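Local coordinates for protein putative 3-hydroxybutyryl-CoA dehydratase (Rhodopseudomonas palustris, PDB 3HIN) that probably acts as a lyase of the enoyl-CoA hydratase/isomerase family, interconverting enoyl-CoA and 3-hydroxyacyl-CoA by gain or loss of water, at residues P15-V19 and G30-P34; L48-T53 and R97-I102; V23-T28 and L202-N206; R131-A135 and G195-A201; Y104-P108 and N216-Q221. One frame throughout, in Å; residues are numbered along the deposited sequence.

Contact 1: P15-V19 and G30-P34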
# COMPACT_ATOMS: atom_id res chain seq x y z
N PRO A 15 8.15 -27.72 19.09
CA PRO A 15 9.54 -27.48 19.38
C PRO A 15 10.50 -28.61 18.89
O PRO A 15 11.71 -28.40 18.86
CB PRO A 15 9.57 -27.40 20.93
CG PRO A 15 8.34 -28.16 21.37
CD PRO A 15 7.33 -27.82 20.30
N SER A 16 9.98 -29.77 18.52
CA SER A 16 10.87 -30.84 18.09
C SER A 16 11.36 -30.51 16.70
O SER A 16 12.27 -31.17 16.22
CB SER A 16 10.17 -32.19 18.05
OG SER A 16 9.32 -32.26 16.87
N THR A 17 10.75 -29.52 16.03
CA THR A 17 11.18 -29.14 14.67
C THR A 17 12.34 -28.14 14.72
O THR A 17 12.69 -27.61 13.72
CB THR A 17 10.04 -28.44 13.85
OG1 THR A 17 9.62 -27.26 14.54
CG2 THR A 17 8.86 -29.36 13.66
N LEU A 18 12.91 -27.87 15.89
CA LEU A 18 13.93 -26.79 16.01
C LEU A 18 14.98 -27.37 16.92
O LEU A 18 14.64 -28.18 17.75
CB LEU A 18 13.36 -25.51 16.68
CG LEU A 18 12.38 -24.69 15.84
CD1 LEU A 18 11.98 -23.45 16.62
CD2 LEU A 18 12.90 -24.31 14.43
N VAL A 19 16.25 -27.00 16.75
CA VAL A 19 17.25 -27.31 17.71
C VAL A 19 17.90 -26.03 18.18
O VAL A 19 18.63 -25.38 17.42
CB VAL A 19 18.34 -28.21 17.11
CG1 VAL A 19 19.62 -28.18 18.05
CG2 VAL A 19 17.78 -29.65 16.82
N GLY A 30 18.32 -23.94 15.09
CA GLY A 30 18.52 -24.76 13.90
C GLY A 30 17.25 -25.35 13.40
O GLY A 30 16.56 -25.99 14.14
N LEU A 31 16.92 -25.09 12.14
CA LEU A 31 15.72 -25.64 11.53
C LEU A 31 15.99 -27.14 11.35
O LEU A 31 17.00 -27.54 10.74
CB LEU A 31 15.48 -25.01 10.15
CG LEU A 31 14.74 -23.66 10.06
CD1 LEU A 31 14.85 -22.73 11.26
CD2 LEU A 31 15.08 -22.96 8.77
N ASN A 32 15.07 -27.94 11.87
CA ASN A 32 15.32 -29.32 12.09
C ASN A 32 14.20 -30.21 11.54
O ASN A 32 13.59 -30.94 12.29
CB ASN A 32 15.52 -29.55 13.59
CG ASN A 32 16.00 -30.98 13.90
OD1 ASN A 32 16.73 -31.59 13.12
ND2 ASN A 32 15.55 -31.52 15.04
N ARG A 33 13.92 -30.12 10.25
CA ARG A 33 13.02 -31.09 9.59
C ARG A 33 13.79 -31.59 8.40
O ARG A 33 13.41 -31.38 7.27
CB ARG A 33 11.71 -30.46 9.19
CG ARG A 33 10.98 -29.86 10.30
CD ARG A 33 9.68 -29.32 9.78
NE ARG A 33 8.74 -30.45 9.72
CZ ARG A 33 7.76 -30.52 8.83
NH1 ARG A 33 6.96 -31.58 8.83
NH2 ARG A 33 7.61 -29.55 7.93
N PRO A 34 14.95 -32.20 8.65
CA PRO A 34 15.86 -32.51 7.54
C PRO A 34 15.31 -33.49 6.46
O PRO A 34 15.71 -33.39 5.29
CB PRO A 34 17.12 -33.05 8.26
CG PRO A 34 16.62 -33.48 9.66
CD PRO A 34 15.55 -32.48 9.98
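Antiparallel pairing joins Leu18 and Val19, the first residues of strand 18-23, to Gly30 and Leu31, the last of strand 26-31, at the end of a beta hairpin far from its turn. Val19 and Gly30 form a hydrogen-bonded pair: Val19 N donates to Gly30 O at 2.8 Å, nearly straight at 159° and in the carbonyl plane, while Gly30 N returns a bond to Val19 O. Leu18 and Leu31 make the adjacent non-hydrogen-bonded pair, their side chains side by side on one face with Leu18 CD2 4.0 Å from Leu31 CD1. Beyond the strands one more bond holds the ends together, Asn32 N to Thr17 O at 3.0 Å; it is more bent, at 140°, with the donor above the carbonyl plane. Asn32 has CG anti to its own N (chi1 -172°), which brings the amide across the Val19 branch, ND2 lying 3.4 Å from Val19 CG2. Thr17 and Arg33 run alongside one another, Thr17 CB 3.9 Å from Arg33 CG. A bend at chi3 carries the guanidinium onward to Asp76 and Glu79, with which it forms salt bridges, and to the carbonyl of Ala39. Replacing Arg33 by an alanine would probably leave both acidic groups without this positive mate and take away the methylenes that pack on Thr17. Helix 42-51 covers the Leu18 side through Leu44, Ala47 and Cys51. This is the open end of the N-terminal beta hairpin that edges the main sheet of the crotonase fold.

Contact 2: L48-T53 and R97-I102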
# COMPACT_ATOMS: atom_id res chain seq x y z
N LEU A 48 9.23 -21.31 16.33
CA LEU A 48 10.10 -20.18 15.98
C LEU A 48 9.70 -18.86 16.66
O LEU A 48 10.48 -18.22 17.31
CB LEU A 48 10.12 -19.98 14.46
CG LEU A 48 11.07 -18.92 13.90
CD1 LEU A 48 12.49 -19.17 14.48
CD2 LEU A 48 11.12 -18.91 12.32
N LYS A 49 8.46 -18.46 16.51
CA LYS A 49 7.97 -17.29 17.17
C LYS A 49 8.25 -17.32 18.68
O LYS A 49 8.68 -16.32 19.26
CB LYS A 49 6.48 -17.24 16.93
CG LYS A 49 5.79 -15.97 17.35
CD LYS A 49 4.31 -16.08 16.90
CE LYS A 49 3.39 -15.35 17.85
NZ LYS A 49 3.24 -13.97 17.31
N ASP A 50 7.99 -18.48 19.28
CA ASP A 50 8.28 -18.71 20.69
C ASP A 50 9.73 -18.43 21.03
O ASP A 50 9.98 -17.73 22.00
CB ASP A 50 7.95 -20.14 21.12
CG ASP A 50 6.48 -20.34 21.43
OD1 ASP A 50 5.71 -19.34 21.30
OD2 ASP A 50 6.09 -21.51 21.79
N CYS A 51 10.67 -18.99 20.26
CA CYS A 51 12.09 -18.77 20.57
C CYS A 51 12.44 -17.29 20.53
O CYS A 51 13.26 -16.84 21.29
CB CYS A 51 12.98 -19.41 19.54
SG CYS A 51 13.01 -21.11 19.67
N LEU A 52 11.83 -16.55 19.60
CA LEU A 52 12.04 -15.10 19.54
C LEU A 52 11.08 -14.26 20.43
O LEU A 52 11.03 -13.06 20.30
CB LEU A 52 11.99 -14.65 18.10
CG LEU A 52 12.73 -15.58 17.14
CD1 LEU A 52 12.29 -15.34 15.69
CD2 LEU A 52 14.22 -15.34 17.27
N THR A 53 10.33 -14.88 21.34
CA THR A 53 9.52 -14.06 22.26
C THR A 53 10.24 -14.01 23.61
O THR A 53 10.66 -15.04 24.11
CB THR A 53 8.07 -14.62 22.33
OG1 THR A 53 7.54 -14.59 21.00
CG2 THR A 53 7.15 -13.74 23.22
N ARG A 97 3.41 -12.49 11.43
CA ARG A 97 3.68 -12.14 12.81
C ARG A 97 4.92 -12.87 13.32
O ARG A 97 5.67 -12.32 14.17
CB ARG A 97 2.48 -12.42 13.75
CG ARG A 97 1.23 -11.67 13.37
CD ARG A 97 1.30 -10.11 13.64
NE ARG A 97 2.10 -9.37 12.64
CZ ARG A 97 1.67 -9.02 11.43
NH1 ARG A 97 2.48 -8.36 10.60
NH2 ARG A 97 0.44 -9.36 11.01
N VAL A 98 5.17 -14.07 12.79
CA VAL A 98 6.39 -14.78 13.14
C VAL A 98 7.61 -13.99 12.61
O VAL A 98 8.53 -13.74 13.32
CB VAL A 98 6.45 -16.19 12.51
CG1 VAL A 98 7.84 -16.80 12.81
CG2 VAL A 98 5.27 -17.12 12.98
N PHE A 99 7.59 -13.58 11.34
CA PHE A 99 8.76 -12.88 10.78
C PHE A 99 8.98 -11.50 11.37
O PHE A 99 10.10 -10.97 11.33
CB PHE A 99 8.63 -12.80 9.25
CG PHE A 99 8.77 -14.14 8.57
CD1 PHE A 99 9.45 -15.18 9.21
CD2 PHE A 99 8.22 -14.35 7.29
CE1 PHE A 99 9.60 -16.46 8.58
CE2 PHE A 99 8.36 -15.60 6.65
CZ PHE A 99 9.08 -16.64 7.29
N ASP A 100 7.92 -10.87 11.90
CA ASP A 100 8.12 -9.59 12.57
C ASP A 100 9.06 -9.80 13.76
O ASP A 100 9.83 -8.91 14.10
CB ASP A 100 6.79 -9.01 13.11
CG ASP A 100 5.99 -8.24 12.08
OD1 ASP A 100 4.79 -8.14 12.32
OD2 ASP A 100 6.50 -7.75 11.01
N LYS A 101 9.00 -10.96 14.42
CA LYS A 101 9.90 -11.17 15.58
C LYS A 101 11.36 -11.34 15.12
O LYS A 101 12.25 -11.23 15.91
CB LYS A 101 9.50 -12.44 16.33
CG LYS A 101 8.04 -12.43 16.76
CD LYS A 101 7.78 -11.38 17.77
CE LYS A 101 6.80 -11.92 18.84
NZ LYS A 101 6.84 -11.01 20.05
N ILE A 102 11.58 -11.64 13.85
CA ILE A 102 12.93 -11.62 13.32
C ILE A 102 13.34 -10.19 12.95
O ILE A 102 14.32 -9.65 13.47
CB ILE A 102 13.00 -12.45 12.05
CG1 ILE A 102 12.42 -13.86 12.32
CG2 ILE A 102 14.45 -12.53 11.54
CD1 ILE A 102 12.79 -14.92 11.19
O HOH W 1 12.08 -10.83 18.67
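Leu52 lays its CB against the CB of Lys101, 3.8 Å away, the two side chains running antiparallel past one another. Its branch goes deeper: CD1 reaches Ile102 CG1 at 3.7 Å, and the two side chains meet at a slant. One turn back, Leu48 lies roughly perpendicular to Val98, with Leu48 CD2 3.9 Å from Val98 CG1. The Val98 rotamer, with CG1 anti to the backbone N (chi1 174°), splits the two methyls between neighbours: CG1 goes to Leu48, and CG2 meets CB and CD of Lys49. These are the apolar parts of the interface.

Toward the partly exposed side the character changes. Lys101, bent at chi2 and chi3, brings its CE to 3.5 Å from Thr53 OG1. That hydroxyl is already engaged, donating to Lys49 O at 2.7 Å from above the carbonyl plane, which ties Thr53 back to the last turn of its helix. The ammonium groups of Lys49 and Lys101 are 5.4 Å apart, NZ to NZ, like charges near each other but not in contact. Direct polar bonding between the segments is absent, but one water bridges them, donating to Leu52 O at 3.0 Å and to Lys101 O. Leu52 is the first residue past the helix, and its carbonyl takes the water's bond. Ile102 also packs on Leu124 and Ala127 of helix 120-127, and Val98 on Met45. The contact is thus helix-to-helix packing through apolar side chains, joining helices 42-51 and 85-103 in the helical layer that flanks the sheet of the crotonase fold.

Contact 3: V23-T28 and L202-N206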
# COMPACT_ATOMS: atom_id res chain seq x y z
N VAL A 23 25.19 -20.44 22.59
CA VAL A 23 26.65 -20.48 22.62
C VAL A 23 27.20 -19.10 23.00
O VAL A 23 27.15 -18.17 22.19
CB VAL A 23 27.24 -20.95 21.29
CG1 VAL A 23 28.76 -21.21 21.48
CG2 VAL A 23 26.53 -22.20 20.81
N GLY A 24 27.69 -18.96 24.23
CA GLY A 24 28.05 -17.64 24.76
C GLY A 24 26.81 -16.78 24.68
O GLY A 24 25.76 -17.18 25.14
N PRO A 25 26.90 -15.59 24.06
CA PRO A 25 25.68 -14.76 24.12
C PRO A 25 24.82 -14.86 22.84
O PRO A 25 24.02 -13.97 22.55
CB PRO A 25 26.28 -13.35 24.29
CG PRO A 25 27.46 -13.40 23.30
CD PRO A 25 28.05 -14.86 23.49
N VAL A 26 25.06 -15.93 22.07
CA VAL A 26 24.36 -16.20 20.83
C VAL A 26 23.36 -17.35 20.97
O VAL A 26 23.73 -18.52 21.26
CB VAL A 26 25.34 -16.54 19.68
CG1 VAL A 26 24.58 -16.64 18.32
CG2 VAL A 26 26.42 -15.45 19.61
N LEU A 27 22.10 -17.01 20.78
CA LEU A 27 21.02 -17.99 20.72
C LEU A 27 21.04 -18.61 19.33
O LEU A 27 20.84 -17.91 18.33
CB LEU A 27 19.70 -17.32 20.97
CG LEU A 27 18.44 -18.20 21.03
CD1 LEU A 27 18.42 -19.03 22.32
CD2 LEU A 27 17.19 -17.38 20.86
N THR A 28 21.33 -19.90 19.25
CA THR A 28 21.33 -20.51 17.96
C THR A 28 20.08 -21.32 17.74
O THR A 28 19.68 -22.08 18.64
CB THR A 28 22.59 -21.36 17.71
OG1 THR A 28 22.56 -22.55 18.50
CG2 THR A 28 23.85 -20.47 17.99
N LEU A 202 28.30 -17.58 13.26
CA LEU A 202 28.56 -17.53 14.68
C LEU A 202 29.69 -16.55 15.02
O LEU A 202 29.63 -15.85 16.03
CB LEU A 202 28.83 -18.92 15.22
CG LEU A 202 28.84 -19.05 16.76
CD1 LEU A 202 27.51 -18.71 17.44
CD2 LEU A 202 29.31 -20.47 17.27
N GLU A 203 30.72 -16.44 14.21
CA GLU A 203 31.65 -15.36 14.52
C GLU A 203 31.04 -13.95 14.35
O GLU A 203 31.36 -13.05 15.11
CB GLU A 203 32.98 -15.52 13.78
CG GLU A 203 32.87 -15.13 12.35
CD GLU A 203 34.10 -14.39 11.81
OE1 GLU A 203 35.20 -15.02 11.84
OE2 GLU A 203 33.93 -13.24 11.30
N LEU A 204 30.16 -13.76 13.36
CA LEU A 204 29.42 -12.51 13.27
C LEU A 204 28.56 -12.28 14.49
O LEU A 204 28.50 -11.17 14.98
CB LEU A 204 28.55 -12.43 12.01
CG LEU A 204 29.37 -12.44 10.72
CD1 LEU A 204 28.44 -12.43 9.54
CD2 LEU A 204 30.22 -11.23 10.61
N GLY A 205 27.91 -13.32 15.00
CA GLY A 205 27.04 -13.12 16.21
C GLY A 205 27.90 -12.71 17.41
O GLY A 205 27.55 -11.79 18.17
N ASN A 206 29.06 -13.35 17.59
CA ASN A 206 29.98 -12.90 18.66
C ASN A 206 30.43 -11.44 18.51
O ASN A 206 30.62 -10.72 19.54
CB ASN A 206 31.24 -13.82 18.82
CG ASN A 206 30.88 -15.20 19.32
OD1 ASN A 206 31.28 -16.22 18.74
ND2 ASN A 206 30.07 -15.24 20.41
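Apolar contact carries most of this interface, with Leu202 meeting Val26. Leu202 CD1 lies 3.7 Å from Val26 CG1 and almost as near Val26 CB, the leucine passing diagonally over the valine. The same methyl touches Thr28 CG2 at 4.1 Å, while the other branch, CD2, approaches Val23 CG1 at 4.3 Å. One leucine therefore spans three residues whose side chains point to the helix. Its first torsion (chi1 -168°) sets CG opposite the backbone N, from where the branched end extends over the strand.

Packing on the helix backbone, and on the side chain beside it, forms a second group. The other methyl of Val26, CG2, rests on the helix backbone, 3.8 Å from Gly205 C. A CB modelled on Gly205 would point at this methyl and come within 3.2 Å of it, which is consistent with a residue lacking a side chain here; the CA atoms of Val26 and Gly205 are 6.2 Å apart. Beside it, the Asn206 side chain lies crosswise to Pro25 and Val26 and packs against both.

Bonds within each segment fix the shapes that meet. A type II' turn from Val23 to Val26 is closed by reciprocal backbone bonds, Val23 N to Val26 O at 2.8 Å and Val26 N to Val23 O. In the helix, Asn206 N bonds to Leu202 O.

The N-to-C directions of the short segments 26-28 and 202-206 are 147° apart, roughly antiparallel, and their axes approach to 9.2 Å. Helix 197-208 thus lies over the turn end of the 18-23/26-31 hairpin, and its Leu204 reaches on to Ile130 and Val132 of strand 130-134, while Leu27 points from the hairpin to the side away from this helix.

Contact 4: R131-A135 and G195-A201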
# COMPACT_ATOMS: atom_id res chain seq x y z
N ARG A 131 22.78 -12.14 6.19
CA ARG A 131 22.74 -13.51 5.69
C ARG A 131 24.18 -13.80 5.33
O ARG A 131 24.89 -12.90 4.80
CB ARG A 131 21.80 -13.59 4.44
CG ARG A 131 20.28 -13.56 4.71
CD ARG A 131 19.46 -12.99 3.51
NE ARG A 131 19.83 -11.58 3.33
CZ ARG A 131 19.46 -10.60 4.16
NH1 ARG A 131 19.94 -9.33 3.98
NH2 ARG A 131 18.61 -10.83 5.17
N VAL A 132 24.62 -15.04 5.63
CA VAL A 132 25.90 -15.55 5.21
C VAL A 132 25.57 -16.79 4.39
O VAL A 132 24.81 -17.68 4.86
CB VAL A 132 26.80 -15.97 6.39
CG1 VAL A 132 28.16 -16.29 5.87
CG2 VAL A 132 26.91 -14.88 7.41
N ALA A 133 26.09 -16.82 3.16
CA ALA A 133 25.82 -17.90 2.24
C ALA A 133 27.08 -18.72 1.97
O ALA A 133 28.11 -18.15 1.56
CB ALA A 133 25.20 -17.38 0.94
N GLU A 134 27.00 -20.04 2.28
CA GLU A 134 27.92 -21.08 1.77
C GLU A 134 27.81 -21.30 0.26
O GLU A 134 26.77 -20.98 -0.32
CB GLU A 134 27.52 -22.44 2.39
CG GLU A 134 28.33 -22.84 3.49
CD GLU A 134 27.82 -24.07 4.21
OE1 GLU A 134 27.61 -25.16 3.63
OE2 GLU A 134 27.72 -23.89 5.42
N ALA A 135 28.82 -21.91 -0.39
CA ALA A 135 28.75 -22.08 -1.83
C ALA A 135 27.49 -22.82 -2.32
O ALA A 135 27.02 -22.55 -3.43
CB ALA A 135 29.97 -22.78 -2.35
N GLY A 195 34.27 -23.92 3.77
CA GLY A 195 33.82 -24.02 5.13
C GLY A 195 32.41 -23.44 5.24
O GLY A 195 31.65 -23.29 4.24
N SER A 196 32.08 -23.08 6.46
CA SER A 196 30.72 -23.22 6.84
C SER A 196 30.03 -21.88 7.21
O SER A 196 30.58 -21.03 7.93
CB SER A 196 30.60 -24.36 7.87
OG SER A 196 30.26 -23.87 9.15
N ALA A 197 28.84 -21.70 6.64
CA ALA A 197 28.10 -20.50 6.89
C ALA A 197 27.80 -20.41 8.41
O ALA A 197 27.88 -19.34 9.00
CB ALA A 197 26.80 -20.46 6.02
N TYR A 198 27.55 -21.56 9.04
CA TYR A 198 27.28 -21.58 10.49
C TYR A 198 28.43 -20.97 11.28
O TYR A 198 28.24 -20.11 12.15
CB TYR A 198 27.03 -23.02 10.99
CG TYR A 198 26.91 -23.10 12.49
CD1 TYR A 198 25.68 -22.81 13.14
CD2 TYR A 198 28.02 -23.42 13.26
CE1 TYR A 198 25.59 -22.86 14.55
CE2 TYR A 198 27.95 -23.50 14.63
CZ TYR A 198 26.75 -23.22 15.29
OH TYR A 198 26.73 -23.28 16.68
N ASP A 199 29.63 -21.45 10.97
CA ASP A 199 30.85 -20.99 11.62
C ASP A 199 30.96 -19.48 11.41
O ASP A 199 31.13 -18.74 12.37
CB ASP A 199 32.04 -21.74 11.03
CG ASP A 199 32.23 -23.15 11.66
OD1 ASP A 199 31.63 -23.46 12.73
OD2 ASP A 199 33.03 -23.94 11.11
N LYS A 200 30.83 -19.03 10.17
CA LYS A 200 30.91 -17.58 9.91
C LYS A 200 29.80 -16.83 10.69
O LYS A 200 30.05 -15.81 11.35
CB LYS A 200 30.85 -17.26 8.40
CG LYS A 200 30.90 -15.74 8.14
CD LYS A 200 32.32 -15.18 8.53
CE LYS A 200 32.59 -13.81 7.92
NZ LYS A 200 33.91 -13.25 8.33
N ALA A 201 28.59 -17.36 10.64
CA ALA A 201 27.45 -16.66 11.21
C ALA A 201 27.70 -16.54 12.68
O ALA A 201 27.34 -15.51 13.28
CB ALA A 201 26.14 -17.42 10.95
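Gly195, whose O lies 3.4 Å from Glu134 CG, opens the approach of this loop and helix start to strand 130-134. Ser196 is the N-cap: its OG accepts from Asp199 N at 3.1 Å, an almost straight bond of 163°, and its CA lies beside Glu134 OE2. Ala197 carries the polar link, its N donating to Glu134 OE2 at 2.7 Å and 162°, on the anti lone pair of that oxygen. Beyond CG the Glu134 chain is extended, which carries the carboxylate to the first turn, where a negative group would probably be favoured by the helix dipole. The CB of Ala197 also sits 3.6 Å from Val132 O. Here a helix lies against the central sheet of the crotonase fold, strand 131-134 and helix 197-201 having axes 7.9 Å apart at 152°. Tyr198 turns from the strand, its ring meeting that of His65. Lys200 runs nearly square across Val132, its CG 3.6 Å from Val132 CG1, before a bend at chi2 leads the chain off to a salt bridge with Glu203. Ala201 meets the other valine branch, its CB 4.4 Å from Val132 CG2, and packs on Ile110 and Ala112 of strand 109-113.

Contact 5: Y104-P108 and N216-Q221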
# COMPACT_ATOMS: atom_id res chain seq x y z
N TYR A 104 12.14 -7.29 13.72
CA TYR A 104 12.09 -6.31 14.78
C TYR A 104 12.65 -6.93 16.05
O TYR A 104 12.37 -6.45 17.15
CB TYR A 104 10.66 -5.70 14.98
CG TYR A 104 10.20 -5.00 13.74
CD1 TYR A 104 9.18 -5.56 12.93
CD2 TYR A 104 10.85 -3.84 13.30
CE1 TYR A 104 8.79 -4.92 11.73
CE2 TYR A 104 10.48 -3.19 12.12
CZ TYR A 104 9.41 -3.73 11.36
OH TYR A 104 9.02 -3.09 10.17
N CYS A 105 13.47 -7.96 15.90
CA CYS A 105 14.11 -8.57 17.08
C CYS A 105 14.98 -7.51 17.80
O CYS A 105 15.61 -6.65 17.18
CB CYS A 105 14.99 -9.75 16.61
SG CYS A 105 15.78 -10.77 17.94
N ARG A 106 15.08 -7.60 19.11
CA ARG A 106 15.86 -6.61 19.80
C ARG A 106 17.38 -6.79 19.60
O ARG A 106 18.17 -5.83 19.71
CB ARG A 106 15.50 -6.50 21.26
CG ARG A 106 15.94 -7.60 22.03
CD ARG A 106 16.11 -7.24 23.57
NE ARG A 106 16.27 -8.56 24.22
CZ ARG A 106 17.43 -9.17 24.38
NH1 ARG A 106 18.54 -8.56 24.06
NH2 ARG A 106 17.50 -10.37 24.91
N VAL A 107 17.78 -7.97 19.21
CA VAL A 107 19.17 -8.18 18.81
C VAL A 107 19.31 -8.58 17.35
O VAL A 107 18.32 -9.00 16.71
CB VAL A 107 19.80 -9.25 19.71
CG1 VAL A 107 19.78 -8.72 21.15
CG2 VAL A 107 19.10 -10.62 19.54
N PRO A 108 20.54 -8.44 16.80
CA PRO A 108 20.56 -8.79 15.36
C PRO A 108 20.42 -10.30 15.12
O PRO A 108 20.94 -11.11 15.88
CB PRO A 108 21.92 -8.36 14.89
CG PRO A 108 22.63 -7.70 16.07
CD PRO A 108 21.73 -7.68 17.24
N ASN A 216 22.38 -1.40 18.40
CA ASN A 216 21.40 -2.30 17.83
C ASN A 216 20.08 -1.60 17.62
O ASN A 216 19.47 -1.77 16.57
CB ASN A 216 21.14 -3.60 18.60
CG ASN A 216 22.37 -4.45 18.69
OD1 ASN A 216 23.31 -4.34 17.87
ND2 ASN A 216 22.42 -5.24 19.75
N PHE A 217 19.61 -0.84 18.59
CA PHE A 217 18.34 -0.17 18.35
C PHE A 217 18.36 0.71 17.05
O PHE A 217 17.46 0.63 16.20
CB PHE A 217 17.94 0.67 19.55
CG PHE A 217 16.58 1.23 19.43
CD1 PHE A 217 15.49 0.43 19.67
CD2 PHE A 217 16.38 2.53 18.99
CE1 PHE A 217 14.20 0.96 19.53
CE2 PHE A 217 15.09 3.07 18.84
CZ PHE A 217 14.02 2.27 19.11
N ALA A 218 19.35 1.59 16.95
CA ALA A 218 19.42 2.61 15.88
C ALA A 218 19.56 1.91 14.53
O ALA A 218 18.90 2.29 13.56
CB ALA A 218 20.61 3.55 16.12
N VAL A 219 20.40 0.88 14.49
CA VAL A 219 20.66 0.21 13.25
C VAL A 219 19.51 -0.68 12.86
O VAL A 219 19.05 -0.62 11.72
CB VAL A 219 21.94 -0.64 13.33
CG1 VAL A 219 22.13 -1.44 12.05
CG2 VAL A 219 23.15 0.25 13.60
N LEU A 220 19.00 -1.48 13.78
CA LEU A 220 17.97 -2.46 13.39
C LEU A 220 16.64 -1.82 13.13
O LEU A 220 15.90 -2.22 12.25
CB LEU A 220 17.81 -3.52 14.49
CG LEU A 220 19.05 -4.33 14.94
CD1 LEU A 220 18.78 -5.15 16.24
CD2 LEU A 220 19.53 -5.21 13.87
N GLN A 221 16.30 -0.81 13.93
CA GLN A 221 14.95 -0.26 13.85
C GLN A 221 14.91 1.08 13.19
O GLN A 221 14.06 1.30 12.31
CB GLN A 221 14.34 -0.05 15.26
CG GLN A 221 14.64 -1.09 16.32
CD GLN A 221 13.85 -2.36 16.15
OE1 GLN A 221 12.88 -2.39 15.40
NE2 GLN A 221 14.29 -3.43 16.86
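The loop leading from helix 85-103 into strand 109-113 of the main sheet of the crotonase fold packs here on helix 213-228. Leu220 is central: its CD1 touches the backbone, 3.6 Å from both Cys105 O and Arg106 O, and lies 4.0 Å from Pro108 CD, while CD2 faces Pro108 CA and CB. One turn earlier Asn216 stands crosswise to the proline, ND2 and CG each 3.6 Å from Pro108 CD; chi1 of -62°, which puts CG anti to the carbonyl carbon, sets the amide there. Replacing Asn216 by a glycine would probably open a gap beside the Pro108 ring and set that end of the loop less firmly against the helix. At the far end Gln221, bent at chi2, brings OE1 to the edge of the Tyr104 ring, 3.3 Å from Tyr104 CD2 and in its plane, ring and amide being nearly coplanar at 22°. The Arg106 guanidinium bonds to the carbonyls of Ile55 and Ile59. Leu220 also touches His129, and Phe217 and Ala218 meet Met241 of helix 231-247, so helix 213-228 is set between that helix and the loop leading into strand 109-113.

Contacts 1, 3 and 4 all reach the six-stranded sheet. Contacts 1 and 3 share strand 26-31, their centres about 18 Å apart, while contacts 3 and 4 share helix 197-208 and touch, Leu204 CD1 lying 3.6 Å from Val132 CG2. Contact 2 belongs to the helices beside the hairpin and meets contact 1 through Leu18 CD1, 3.5 Å from Leu48 N. Contact 5 adjoins contact 2 in sequence, their centres about 14 Å apart. Contacts 2 and 4 lie on opposite sides of the chain's centre. Along the chain, contact 1 closes before 2 opens, and contact 3 spans both 2 and 4, so the hairpin near the N-terminus is tied to helix 197-208, much later in the sequence, integrating one crotonase-type fold.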